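Local coordinates for protein aldose 1-epimerase (Caenorhabditis elegans, PDB 1LUR) that probably interconverts the alpha and beta anomers of aldose sugars such as galactose, acting as a GalM-type mutarotase, at residues Arg110-Val115 with Phe124-Asn129; Ile141-Thr146 with Ile155-Thr160; Arg76-Thr81 with Thr201-Gly206; Ser272-His277 with Gln305-Ala310. One frame throughout, in Å; residues are numbered along the deposited sequence.

How the contacts relate
Contacts 1 and 2 are consecutive beta hairpins of one large antiparallel sheet, their centres about 10 Å apart; strands 121-129 and 138-147 lie side by side and join them, as Val126 O and Ile141 N, 2.7 Å apart, indicate. Contact 4, its centre about 16 Å from that of contact 2, lies at the ends of two inner strands of the seven-stranded antiparallel sheet; Tyr273 OH approaches His157 ND1 to 2.7 Å. Contact 3, whose segments are 120 residues apart and span both hairpins in sequence, packs against contact 4 through Pro204 and Ala309. Contact 4 comes last along the chain. Together they run from an outer sheet edge to the loops of this mutarotase family's beta-sandwich.

Contact 1: Arg110-Val115 with Phe124-Asn129; sequences RKWEVV and FSVRAN
Glu113 O is approached by two groups of the facing strand: Ser125 N gives it a hydrogen bond of 2.9 Å in the carbonyl plane, and Phe124 CA makes a CA-H...O contact with the same oxygen at 3.0 Å. In return Glu113 N donates to Ser125 O over 2.8 Å, with an N-H...O angle of 163° that makes it the straighter of the two backbone bonds. This exchange defines Glu113 and Ser125 as an antiparallel hydrogen-bonded pair. Val114 and Phe124 follow as a non-hydrogen-bonded pair and send their side chains to the other face, where they run side by side with Val114 CG2 3.9 Å from Phe124 CE2. Strands 113-118 and 121-129 thus form a beta hairpin, and 113-118 is an outermost strand of the large antiparallel sheet of the GalM-type beta-sandwich. Just before the paired residues, Trp112 presents a face of its indole to Val126: CG1 stands over the six-membered ring, 3.3 Å from its centroid and 3° off the normal, a close CH-pi contact. Val126 chi1 of 72° lodges CG1 between its backbone N and carbonyl carbon, and the other methyl, CG2, is thereby left to cover one face of the Arg110 guanidinium. Trp112 NE1 is bonded to Leu107 O, which limits the rotation of the indole. Arg110, bent midway along its chain, reaches past Val126 so that NH1 makes a weak hydrogen bond of 2.7 Å to Arg127 O; the same NH1 lies 3.4 Å from Ala128 CB. Ser125 OG looks across to the next strand, where Asp142 OD1 is its partner.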
loop_
_atom_site.group_PDB
_atom_site.type_symbol
_atom_site.label_atom_id
_atom_site.label_comp_id
_atom_site.label_asym_id
_atom_site.label_seq_id
_atom_site.Cartn_x
_atom_site.Cartn_y
_atom_site.Cartn_z
ATOM N N ARG A 110 -12.760 4.791 -6.578
ATOM C CA ARG A 110 -13.297 4.960 -7.919
ATOM C C ARG A 110 -13.161 3.714 -8.783
ATOM O O ARG A 110 -12.315 2.861 -8.535
ATOM C CB ARG A 110 -12.627 6.157 -8.584
ATOM C CG ARG A 110 -12.870 7.451 -7.812
ATOM C CD ARG A 110 -12.232 8.617 -8.502
ATOM N NE ARG A 110 -12.733 8.741 -9.864
ATOM C CZ ARG A 110 -12.194 9.529 -10.784
ATOM N NH1 ARG A 110 -11.132 10.268 -10.484
ATOM N NH2 ARG A 110 -12.710 9.569 -12.006
ATOM N N LYS A 111 -14.022 3.614 -9.790
ATOM C CA LYS A 111 -14.021 2.483 -10.702
ATOM C C LYS A 111 -13.024 2.728 -11.830
ATOM O O LYS A 111 -13.220 3.610 -12.669
ATOM C CB LYS A 111 -15.427 2.279 -11.277
ATOM C CG LYS A 111 -16.531 2.260 -10.219
ATOM C CD LYS A 111 -17.892 1.913 -10.822
ATOM C CE LYS A 111 -17.970 0.438 -11.177
ATOM N NZ LYS A 111 -17.793 -0.405 -9.958
ATOM N N TRP A 112 -11.947 1.949 -11.838
ATOM C CA TRP A 112 -10.917 2.080 -12.861
ATOM C C TRP A 112 -11.295 1.293 -14.114
ATOM O O TRP A 112 -12.029 0.311 -14.035
ATOM C CB TRP A 112 -9.588 1.533 -12.348
ATOM C CG TRP A 112 -8.996 2.270 -11.197
ATOM C CD1 TRP A 112 -9.586 2.535 -9.993
ATOM C CD2 TRP A 112 -7.662 2.774 -11.114
ATOM N NE1 TRP A 112 -8.690 3.174 -9.158
ATOM C CE2 TRP A 112 -7.502 3.329 -9.823
ATOM C CE3 TRP A 112 -6.581 2.806 -12.003
ATOM C CZ2 TRP A 112 -6.302 3.908 -9.403
ATOM C CZ3 TRP A 112 -5.385 3.385 -11.581
ATOM C CH2 TRP A 112 -5.259 3.925 -10.292
ATOM N N GLU A 113 -10.772 1.722 -15.258
ATOM C CA GLU A 113 -11.043 1.056 -16.530
ATOM C C GLU A 113 -10.026 -0.066 -16.724
ATOM O O GLU A 113 -8.884 0.043 -16.284
ATOM C CB GLU A 113 -10.898 2.043 -17.693
ATOM C CG GLU A 113 -11.941 3.145 -17.727
ATOM C CD GLU A 113 -13.280 2.651 -18.229
ATOM O OE1 GLU A 113 -13.353 2.244 -19.408
ATOM O OE2 GLU A 113 -14.259 2.665 -17.451
ATOM N N VAL A 114 -10.448 -1.150 -17.362
ATOM C CA VAL A 114 -9.551 -2.267 -17.606
ATOM C C VAL A 114 -8.994 -1.997 -18.993
ATOM O O VAL A 114 -9.723 -2.075 -19.979
ATOM C CB VAL A 114 -10.296 -3.607 -17.614
ATOM C CG1 VAL A 114 -9.361 -4.708 -18.086
ATOM C CG2 VAL A 114 -10.820 -3.918 -16.226
ATOM N N VAL A 115 -7.714 -1.658 -19.074
ATOM C CA VAL A 115 -7.107 -1.376 -20.367
ATOM C C VAL A 115 -6.335 -2.549 -20.955
ATOM O O VAL A 115 -5.983 -2.534 -22.134
ATOM C CB VAL A 115 -6.179 -0.152 -20.295
ATOM C CG1 VAL A 115 -7.008 1.114 -20.156
ATOM C CG2 VAL A 115 -5.221 -0.289 -19.121
ATOM N N PHE A 124 -5.058 -1.305 -15.157
ATOM C CA PHE A 124 -6.216 -0.455 -14.902
ATOM C C PHE A 124 -5.811 0.986 -15.153
ATOM O O PHE A 124 -4.651 1.349 -14.977
ATOM C CB PHE A 124 -6.672 -0.558 -13.446
ATOM C CG PHE A 124 -7.053 -1.941 -13.014
ATOM C CD1 PHE A 124 -6.219 -2.677 -12.182
ATOM C CD2 PHE A 124 -8.265 -2.501 -13.414
ATOM C CE1 PHE A 124 -6.584 -3.952 -11.750
ATOM C CE2 PHE A 124 -8.641 -3.773 -12.990
ATOM C CZ PHE A 124 -7.797 -4.500 -12.154
ATOM N N SER A 125 -6.767 1.812 -15.561
ATOM C CA SER A 125 -6.465 3.210 -15.816
ATOM C C SER A 125 -7.609 4.057 -15.279
ATOM O O SER A 125 -8.739 3.589 -15.180
ATOM C CB SER A 125 -6.284 3.461 -17.312
ATOM O OG SER A 125 -5.837 4.791 -17.543
ATOM N N VAL A 126 -7.302 5.295 -14.908
ATOM C CA VAL A 126 -8.308 6.205 -14.379
ATOM C C VAL A 126 -7.785 7.633 -14.437
ATOM O O VAL A 126 -6.575 7.864 -14.407
ATOM C CB VAL A 126 -8.665 5.858 -12.914
ATOM C CG1 VAL A 126 -7.515 6.228 -11.985
ATOM C CG2 VAL A 126 -9.947 6.577 -12.508
ATOM N N ARG A 127 -8.699 8.590 -14.535
ATOM C CA ARG A 127 -8.323 9.991 -14.595
ATOM C C ARG A 127 -8.878 10.697 -13.375
ATOM O O ARG A 127 -9.935 10.330 -12.863
ATOM C CB ARG A 127 -8.888 10.652 -15.854
ATOM C CG ARG A 127 -8.292 10.159 -17.149
ATOM C CD ARG A 127 -9.057 10.740 -18.335
ATOM N NE ARG A 127 -8.431 10.406 -19.606
ATOM C CZ ARG A 127 -7.311 10.959 -20.056
ATOM N NH1 ARG A 127 -6.687 11.889 -19.339
ATOM N NH2 ARG A 127 -6.809 10.572 -21.221
ATOM N N ALA A 128 -8.165 11.718 -12.919
ATOM C CA ALA A 128 -8.589 12.480 -11.757
ATOM C C ALA A 128 -8.079 13.915 -11.856
ATOM O O ALA A 128 -6.942 14.150 -12.258
ATOM C CB ALA A 128 -8.060 11.821 -10.481
ATOM N N ASN A 129 -8.936 14.869 -11.503
ATOM C CA ASN A 129 -8.586 16.281 -11.538
ATOM C C ASN A 129 -9.101 16.951 -10.271
ATOM O O ASN A 129 -9.784 16.321 -9.463
ATOM C CB ASN A 129 -9.181 16.977 -12.772
ATOM C CG ASN A 129 -10.689 16.860 -12.845
ATOM O OD1 ASN A 129 -11.366 16.725 -11.827
ATOM N ND2 ASN A 129 -11.228 16.929 -14.065
#

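Contact 2: Ile141-Thr146 with Ile155-Thr160; sequences IDVTYT and IEHHAT
Chi1 of -73° in Tyr145 and -60° in Ile155 sets CG of one and CG1 of the other anti to the carbonyl carbon. Their non-hydrogen-bonded pairing puts both on one face of the sheet, and with like torsions they run side by side, Ile155 CD1 meeting Tyr145 CE2 at 3.7 Å. His157 adopts a like rotamer (chi1 -75°), which lays its CD2 3.6 Å from Val143 CG2. Farther along this face Ile141 CG1 packs on Ala159 CB. The backbones form a regular antiparallel hairpin of strands 138-147 and 152-160, with two reciprocal hydrogen-bonded pairs: Asp142 N donates almost straight to His158 O at 2.9 Å, and Thr144 pairs with Glu156 in the same manner. On the opposite face a water links Thr146 OG1, also bonded to Ser121 OG, to Glu156 OE2, 2.8 Å from the carboxylate, and Asp142 has a salt bridge to Lys140. Among the apolar groups a second water joins Tyr145 OH and His157 NE2, lying at the edge of the imidazole, 3.0 Å from NE2. Tyr145 OH also bonds Ala32 O. Polar ends buried among hydrocarbon are thus satisfied, and the imidazole, its ND1 held by Tyr273, has little freedom to rotate.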
loop_
_atom_site.group_PDB
_atom_site.type_symbol
_atom_site.label_atom_id
_atom_site.label_comp_id
_atom_site.label_asym_id
_atom_site.label_seq_id
_atom_site.Cartn_x
_atom_site.Cartn_y
_atom_site.Cartn_z
ATOM N N ILE A 141 -3.846 8.006 -14.525
ATOM C CA ILE A 141 -3.105 6.974 -13.824
ATOM C C ILE A 141 -3.361 5.566 -14.334
ATOM O O ILE A 141 -4.505 5.178 -14.569
ATOM C CB ILE A 141 -3.427 7.001 -12.301
ATOM C CG1 ILE A 141 -3.127 8.385 -11.720
ATOM C CG2 ILE A 141 -2.579 5.982 -11.557
ATOM C CD1 ILE A 141 -4.338 9.277 -11.606
ATOM N N ASP A 142 -2.277 4.809 -14.493
ATOM C CA ASP A 142 -2.344 3.436 -14.964
ATOM C C ASP A 142 -1.583 2.549 -13.985
ATOM O O ASP A 142 -0.433 2.827 -13.649
ATOM C CB ASP A 142 -1.736 3.321 -16.365
ATOM C CG ASP A 142 -2.693 3.778 -17.450
ATOM O OD1 ASP A 142 -3.171 4.934 -17.390
ATOM O OD2 ASP A 142 -2.974 2.974 -18.367
ATOM N N VAL A 143 -2.246 1.496 -13.518
ATOM C CA VAL A 143 -1.653 0.558 -12.577
ATOM C C VAL A 143 -1.719 -0.852 -13.148
ATOM O O VAL A 143 -2.769 -1.285 -13.635
ATOM C CB VAL A 143 -2.399 0.587 -11.227
ATOM C CG1 VAL A 143 -2.029 -0.631 -10.393
ATOM C CG2 VAL A 143 -2.050 1.869 -10.482
ATOM N N THR A 144 -0.600 -1.566 -13.080
ATOM C CA THR A 144 -0.549 -2.926 -13.598
ATOM C C THR A 144 -0.112 -3.934 -12.551
ATOM O O THR A 144 0.775 -3.660 -11.740
ATOM C CB THR A 144 0.430 -3.036 -14.797
ATOM O OG1 THR A 144 0.050 -2.109 -15.821
ATOM C CG2 THR A 144 0.414 -4.462 -15.374
ATOM N N TYR A 145 -0.771 -5.090 -12.557
ATOM C CA TYR A 145 -0.460 -6.168 -11.635
ATOM C C TYR A 145 -0.020 -7.301 -12.551
ATOM O O TYR A 145 -0.735 -7.646 -13.498
ATOM C CB TYR A 145 -1.681 -6.626 -10.848
ATOM C CG TYR A 145 -2.151 -5.678 -9.778
ATOM C CD1 TYR A 145 -3.138 -4.727 -10.048
ATOM C CD2 TYR A 145 -1.670 -5.779 -8.472
ATOM C CE1 TYR A 145 -3.645 -3.908 -9.041
ATOM C CE2 TYR A 145 -2.170 -4.961 -7.455
ATOM C CZ TYR A 145 -3.163 -4.031 -7.749
ATOM O OH TYR A 145 -3.694 -3.253 -6.747
ATOM N N THR A 146 1.148 -7.868 -12.279
ATOM C CA THR A 146 1.666 -8.958 -13.092
ATOM C C THR A 146 2.319 -10.020 -12.217
ATOM O O THR A 146 2.983 -9.702 -11.233
ATOM C CB THR A 146 2.724 -8.431 -14.087
ATOM O OG1 THR A 146 2.134 -7.439 -14.940
ATOM C CG2 THR A 146 3.287 -9.576 -14.941
ATOM N N ILE A 155 3.846 -4.759 -9.143
ATOM C CA ILE A 155 2.858 -3.696 -9.206
ATOM C C ILE A 155 3.571 -2.489 -9.788
ATOM O O ILE A 155 4.575 -2.025 -9.245
ATOM C CB ILE A 155 2.308 -3.274 -7.822
ATOM C CG1 ILE A 155 1.628 -4.447 -7.118
ATOM C CG2 ILE A 155 1.296 -2.143 -8.008
ATOM C CD1 ILE A 155 1.000 -4.063 -5.782
ATOM N N GLU A 156 3.066 -1.996 -10.909
ATOM C CA GLU A 156 3.661 -0.839 -11.551
ATOM C C GLU A 156 2.685 0.309 -11.406
ATOM O O GLU A 156 1.479 0.127 -11.554
ATOM C CB GLU A 156 3.893 -1.093 -13.031
ATOM C CG GLU A 156 4.947 -2.123 -13.334
ATOM C CD GLU A 156 4.904 -2.544 -14.783
ATOM O OE1 GLU A 156 5.063 -1.668 -15.668
ATOM O OE2 GLU A 156 4.699 -3.749 -15.037
ATOM N N HIS A 157 3.220 1.483 -11.107
ATOM C CA HIS A 157 2.419 2.681 -10.939
ATOM C C HIS A 157 2.933 3.673 -11.978
ATOM O O HIS A 157 4.094 4.054 -11.949
ATOM C CB HIS A 157 2.606 3.239 -9.522
ATOM C CG HIS A 157 1.886 2.461 -8.465
ATOM N ND1 HIS A 157 2.105 2.659 -7.118
ATOM C CD2 HIS A 157 0.924 1.512 -8.556
ATOM C CE1 HIS A 157 1.306 1.867 -6.424
ATOM N NE2 HIS A 157 0.578 1.162 -7.273
ATOM N N HIS A 158 2.071 4.070 -12.907
ATOM C CA HIS A 158 2.452 5.010 -13.950
ATOM C C HIS A 158 1.424 6.129 -14.065
ATOM O O HIS A 158 0.254 5.931 -13.752
ATOM C CB HIS A 158 2.552 4.283 -15.296
ATOM C CG HIS A 158 2.810 5.195 -16.455
ATOM N ND1 HIS A 158 4.048 5.749 -16.710
ATOM C CD2 HIS A 158 1.981 5.670 -17.416
ATOM C CE1 HIS A 158 3.971 6.523 -17.777
ATOM N NE2 HIS A 158 2.727 6.492 -18.225
ATOM N N ALA A 159 1.860 7.298 -14.523
ATOM C CA ALA A 159 0.946 8.422 -14.672
ATOM C C ALA A 159 1.537 9.601 -15.427
ATOM O O ALA A 159 2.753 9.774 -15.492
ATOM C CB ALA A 159 0.453 8.892 -13.297
ATOM N N THR A 160 0.643 10.407 -15.993
ATOM C CA THR A 160 0.999 11.600 -16.748
ATOM C C THR A 160 -0.074 12.633 -16.411
ATOM O O THR A 160 -1.101 12.296 -15.808
ATOM C CB THR A 160 1.001 11.343 -18.268
ATOM O OG1 THR A 160 -0.268 10.822 -18.669
ATOM C CG2 THR A 160 2.087 10.350 -18.634
HETATM O O HOH W 1 -1.686 -0.673 -6.563
HETATM O O HOH W 2 3.119 -5.431 -13.415
#

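Contact 3: Arg76-Thr81 with Thr201-Gly206; sequences RIKNST and TFCPTG
This is a packing contact between two partly buried, mostly irregular segments at one end of the GalM-type beta-sandwich: 76-81 begins with the short strand 76-77 and continues as a turn, 201-206 contains the short strand 204-205, and no direct hydrogen bond crosses between them. The evidence starts with Arg76, whose chain is extended from CG to NE (chi2 171°) and lies alongside Phe202. One guanidinium face rests against Phe202, with CB about 4.0 Å above the plane and the carbonyl oxygen on a face as well. Although Arg76 NH1 is 3.3 Å from Phe202 O and Arg76 NE is 3.4 Å from Thr201 O, both angles are too poor for hydrogen bonds, so the carbonyls probably act by electrostatic attraction. Residues 201-203 are themselves braced by Asp199, which accepts from Thr201 OG1 and Cys203 N. The Phe202 ring leads away from Arg76-Thr81, and a sulfate ion lies about 6 Å from that side chain.

The other half of the contact is made by Lys78. Ile77 to Ser80 form a type II beta turn, closed by Ser80 N to Ile77 O at 3.0 Å. In Cys203, chi1 of 179° sets SG anti to the backbone N, where it meets Lys78 CB at 3.7 Å. Beyond it the lysine chain bends at its end, and Lys78 NZ donates over 3.2 Å to a water that in turn donates to Pro204 O at 2.8 Å.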
loop_
_atom_site.group_PDB
_atom_site.type_symbol
_atom_site.label_atom_id
_atom_site.label_comp_id
_atom_site.label_asym_id
_atom_site.label_seq_id
_atom_site.Cartn_x
_atom_site.Cartn_y
_atom_site.Cartn_z
ATOM N N ARG A 76 -1.849 11.019 4.835
ATOM C CA ARG A 76 -2.324 12.353 5.145
ATOM C C ARG A 76 -1.713 13.637 4.636
ATOM O O ARG A 76 -0.508 13.746 4.430
ATOM C CB ARG A 76 -2.394 12.474 6.668
ATOM C CG ARG A 76 -3.094 11.301 7.343
ATOM C CD ARG A 76 -2.955 11.359 8.858
ATOM N NE ARG A 76 -3.712 10.292 9.502
ATOM C CZ ARG A 76 -3.401 9.000 9.427
ATOM N NH1 ARG A 76 -2.341 8.606 8.737
ATOM N NH2 ARG A 76 -4.157 8.099 10.037
ATOM N N ILE A 77 -2.598 14.618 4.459
ATOM C CA ILE A 77 -2.246 15.959 4.015
ATOM C C ILE A 77 -2.557 16.657 5.346
ATOM O O ILE A 77 -3.723 16.750 5.740
ATOM C CB ILE A 77 -3.206 16.529 2.952
ATOM C CG1 ILE A 77 -3.069 15.768 1.629
ATOM C CG2 ILE A 77 -2.909 18.012 2.762
ATOM C CD1 ILE A 77 -1.707 15.861 0.987
ATOM N N LYS A 78 -1.521 17.121 6.039
ATOM C CA LYS A 78 -1.692 17.789 7.326
ATOM C C LYS A 78 -2.710 18.916 7.333
ATOM O O LYS A 78 -2.590 19.887 6.588
ATOM C CB LYS A 78 -0.347 18.304 7.832
ATOM C CG LYS A 78 -0.388 18.883 9.241
ATOM C CD LYS A 78 1.027 19.146 9.759
ATOM C CE LYS A 78 1.017 20.074 10.976
ATOM N NZ LYS A 78 0.157 19.555 12.077
ATOM N N ASN A 79 -3.718 18.764 8.187
ATOM C CA ASN A 79 -4.789 19.742 8.333
ATOM C C ASN A 79 -5.556 20.031 7.048
ATOM O O ASN A 79 -6.109 21.114 6.864
ATOM C CB ASN A 79 -4.243 21.037 8.939
ATOM C CG ASN A 79 -3.671 20.819 10.341
ATOM O OD1 ASN A 79 -4.133 19.944 11.077
ATOM N ND2 ASN A 79 -2.677 21.615 10.715
ATOM N N SER A 80 -5.598 19.045 6.161
ATOM C CA SER A 80 -6.310 19.196 4.901
ATOM C C SER A 80 -5.961 20.451 4.112
ATOM O O SER A 80 -6.800 20.968 3.374
ATOM C CB SER A 80 -7.819 19.185 5.162
ATOM O OG SER A 80 -8.212 18.012 5.853
ATOM N N THR A 81 -4.734 20.939 4.266
ATOM C CA THR A 81 -4.309 22.132 3.550
ATOM C C THR A 81 -2.860 21.997 3.100
ATOM O O THR A 81 -2.045 21.395 3.797
ATOM C CB THR A 81 -4.404 23.384 4.429
ATOM O OG1 THR A 81 -5.662 23.387 5.121
ATOM C CG2 THR A 81 -4.294 24.640 3.565
ATOM N N THR A 201 -2.494 11.976 16.161
ATOM C CA THR A 201 -3.422 11.659 15.079
ATOM C C THR A 201 -2.707 10.903 13.973
ATOM O O THR A 201 -3.247 10.715 12.882
ATOM C CB THR A 201 -4.013 12.936 14.468
ATOM O OG1 THR A 201 -2.973 13.669 13.812
ATOM C CG2 THR A 201 -4.618 13.805 15.544
ATOM N N PHE A 202 -1.484 10.481 14.266
ATOM C CA PHE A 202 -0.669 9.746 13.318
ATOM C C PHE A 202 -0.364 10.550 12.065
ATOM O O PHE A 202 -0.278 10.002 10.967
ATOM C CB PHE A 202 -1.326 8.407 12.963
ATOM C CG PHE A 202 -1.354 7.435 14.110
ATOM C CD1 PHE A 202 -2.445 7.383 14.975
ATOM C CD2 PHE A 202 -0.254 6.624 14.372
ATOM C CE1 PHE A 202 -2.439 6.539 16.086
ATOM C CE2 PHE A 202 -0.234 5.774 15.484
ATOM C CZ PHE A 202 -1.329 5.732 16.343
ATOM N N CYS A 203 -0.221 11.861 12.230
ATOM C CA CYS A 203 0.093 12.720 11.098
ATOM C C CYS A 203 1.546 13.120 11.292
ATOM O O CYS A 203 1.948 13.504 12.397
ATOM C CB CYS A 203 -0.770 13.980 11.066
ATOM S SG CYS A 203 -0.332 15.054 9.668
ATOM N N PRO A 204 2.356 13.021 10.228
ATOM C CA PRO A 204 3.772 13.383 10.320
ATOM C C PRO A 204 3.996 14.767 10.913
ATOM O O PRO A 204 3.219 15.690 10.681
ATOM C CB PRO A 204 4.243 13.296 8.873
ATOM C CG PRO A 204 3.394 12.181 8.321
ATOM C CD PRO A 204 2.029 12.511 8.885
ATOM N N THR A 205 5.073 14.905 11.677
ATOM C CA THR A 205 5.403 16.179 12.300
ATOM C C THR A 205 6.480 16.878 11.475
ATOM O O THR A 205 6.746 18.064 11.661
ATOM C CB THR A 205 5.947 15.966 13.717
ATOM O OG1 THR A 205 7.107 15.128 13.654
ATOM C CG2 THR A 205 4.901 15.307 14.590
ATOM N N GLY A 206 7.095 16.130 10.562
ATOM C CA GLY A 206 8.142 16.687 9.722
ATOM C C GLY A 206 9.515 16.262 10.212
ATOM O O GLY A 206 10.535 16.547 9.578
HETATM O O HOH W 3 1.844 16.973 12.817
#

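Contact 4: Ser272-His277 with Gln305-Ala310; sequences SYPVIH and QFHSAA
Val275 and Gln305 exchange two backbone hydrogen bonds as an antiparallel hydrogen-bonded pair: Gln305 N gives to Val275 O at 2.9 Å, and the longer Val275 N bond meets Gln305 O nearly end-on. Their side chains touch as well, Val275 CG2 lying 3.7 Å from Gln305 CG. The other methyl, Val275 CG1, stands over the centre of the His307 ring, 3.6 Å from the centroid and 13° off the normal, as a CH-pi contact. Gln305 CA sits over a face of the Tyr273 ring, 3.3 Å from CD2. The same tyrosine turns an edge toward the face of Phe306 in an offset edge-to-face pair with planes at 85°, and Pro274 CD approaches the Phe306 ring obliquely, 3.9 Å from CD2. His307 ND1, buried here, has no partner.

In the next shell Gln305 chi1 of 61° puts CG between the backbone N and the carbonyl carbon, and from there the extended chain carries NE2 to Phe306 O, a bond of 3.0 Å, and weakly to Ser308 OG, while OE1 lies 3.5 Å from His277 CB. His277 is bound at both imidazole nitrogens, ND1 to Asp240 and NE2 to Asp238. Asp240 also receives Ser308 N, and Tyr273 OH is bonded to His157 ND1 and Tyr327 OH. His307 to Ala310 form a type II beta turn. Strands 275-279 and 300-305 are neighbours in an antiparallel sheet, and such strand ends and loops belong to the sandwich of GalM-type mutarotases, whose relatives bind sugar in an open cleft.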
loop_
_atom_site.group_PDB
_atom_site.type_symbol
_atom_site.label_atom_id
_atom_site.label_comp_id
_atom_site.label_asym_id
_atom_site.label_seq_id
_atom_site.Cartn_x
_atom_site.Cartn_y
_atom_site.Cartn_z
ATOM N N SER A 272 10.857 0.980 -5.779
ATOM C CA SER A 272 11.511 2.198 -6.218
ATOM C C SER A 272 11.169 3.299 -5.225
ATOM O O SER A 272 11.872 4.311 -5.143
ATOM C CB SER A 272 11.019 2.580 -7.612
ATOM O OG SER A 272 9.599 2.654 -7.644
ATOM N N TYR A 273 10.085 3.101 -4.478
ATOM C CA TYR A 273 9.658 4.086 -3.488
ATOM C C TYR A 273 10.713 4.198 -2.388
ATOM O O TYR A 273 11.404 3.225 -2.074
ATOM C CB TYR A 273 8.303 3.704 -2.872
ATOM C CG TYR A 273 7.102 3.948 -3.779
ATOM C CD1 TYR A 273 6.463 2.892 -4.425
ATOM C CD2 TYR A 273 6.619 5.239 -3.999
ATOM C CE1 TYR A 273 5.373 3.110 -5.275
ATOM C CE2 TYR A 273 5.525 5.471 -4.847
ATOM C CZ TYR A 273 4.912 4.400 -5.481
ATOM O OH TYR A 273 3.849 4.612 -6.326
ATOM N N PRO A 274 10.842 5.391 -1.780
ATOM C CA PRO A 274 11.814 5.650 -0.719
ATOM C C PRO A 274 11.411 5.158 0.666
ATOM O O PRO A 274 12.264 5.006 1.542
ATOM C CB PRO A 274 11.974 7.162 -0.778
ATOM C CG PRO A 274 10.566 7.601 -1.050
ATOM C CD PRO A 274 10.119 6.627 -2.134
ATOM N N VAL A 275 10.121 4.926 0.886
ATOM C CA VAL A 275 9.685 4.450 2.191
ATOM C C VAL A 275 8.615 3.380 2.079
ATOM O O VAL A 275 8.048 3.147 1.010
ATOM C CB VAL A 275 9.113 5.603 3.074
ATOM C CG1 VAL A 275 10.003 6.826 2.984
ATOM C CG2 VAL A 275 7.690 5.936 2.666
ATOM N N ILE A 276 8.362 2.713 3.193
ATOM C CA ILE A 276 7.357 1.675 3.246
ATOM C C ILE A 276 6.568 1.922 4.515
ATOM O O ILE A 276 7.110 1.832 5.621
ATOM C CB ILE A 276 7.958 0.260 3.306
ATOM C CG1 ILE A 276 8.706 -0.051 2.007
ATOM C CG2 ILE A 276 6.853 -0.744 3.562
ATOM C CD1 ILE A 276 9.274 -1.464 1.938
ATOM N N HIS A 277 5.295 2.256 4.358
ATOM C CA HIS A 277 4.448 2.512 5.511
ATOM C C HIS A 277 3.907 1.195 6.042
ATOM O O HIS A 277 3.264 0.439 5.310
ATOM C CB HIS A 277 3.276 3.417 5.140
ATOM C CG HIS A 277 2.437 3.814 6.312
ATOM N ND1 HIS A 277 2.814 4.803 7.195
ATOM C CD2 HIS A 277 1.260 3.327 6.772
ATOM C CE1 HIS A 277 1.905 4.909 8.148
ATOM N NE2 HIS A 277 0.953 4.024 7.915
ATOM N N GLN A 305 5.630 3.705 -0.551
ATOM C CA GLN A 305 5.152 5.016 -1.007
ATOM C C GLN A 305 6.197 6.083 -0.725
ATOM O O GLN A 305 7.289 5.782 -0.239
ATOM C CB GLN A 305 3.908 5.378 -0.185
ATOM C CG GLN A 305 4.261 5.466 1.314
ATOM C CD GLN A 305 3.127 5.927 2.221
ATOM O OE1 GLN A 305 2.102 5.260 2.348
ATOM N NE2 GLN A 305 3.323 7.071 2.875
ATOM N N PHE A 306 5.845 7.331 -1.025
ATOM C CA PHE A 306 6.738 8.453 -0.781
ATOM C C PHE A 306 6.364 8.835 0.645
ATOM O O PHE A 306 5.285 8.464 1.125
ATOM C CB PHE A 306 6.439 9.647 -1.700
ATOM C CG PHE A 306 6.956 9.491 -3.092
ATOM C CD1 PHE A 306 6.122 9.064 -4.117
ATOM C CD2 PHE A 306 8.289 9.776 -3.385
ATOM C CE1 PHE A 306 6.606 8.927 -5.421
ATOM C CE2 PHE A 306 8.784 9.644 -4.677
ATOM C CZ PHE A 306 7.946 9.220 -5.699
ATOM N N HIS A 307 7.233 9.580 1.321
ATOM C CA HIS A 307 6.954 9.991 2.693
ATOM C C HIS A 307 5.552 10.548 2.861
ATOM O O HIS A 307 5.075 11.320 2.025
ATOM C CB HIS A 307 7.930 11.079 3.145
ATOM C CG HIS A 307 9.367 10.666 3.100
ATOM N ND1 HIS A 307 9.987 10.247 1.943
ATOM C CD2 HIS A 307 10.314 10.639 4.068
ATOM C CE1 HIS A 307 11.256 9.983 2.198
ATOM N NE2 HIS A 307 11.480 10.212 3.480
ATOM N N SER A 308 4.905 10.170 3.955
ATOM C CA SER A 308 3.560 10.647 4.232
ATOM C C SER A 308 3.653 12.158 4.496
ATOM O O SER A 308 4.641 12.633 5.061
ATOM C CB SER A 308 2.998 9.930 5.460
ATOM O OG SER A 308 2.836 8.544 5.224
ATOM N N ALA A 309 2.639 12.910 4.072
ATOM C CA ALA A 309 2.610 14.365 4.264
ATOM C C ALA A 309 3.698 15.108 3.491
ATOM O O ALA A 309 4.030 16.246 3.827
ATOM C CB ALA A 309 2.715 14.712 5.756
ATOM N N ALA A 310 4.248 14.475 2.456
ATOM C CA ALA A 310 5.294 15.107 1.653
ATOM C C ALA A 310 4.844 16.483 1.137
ATOM O O ALA A 310 5.627 17.438 1.120
ATOM C CB ALA A 310 5.669 14.207 0.484
#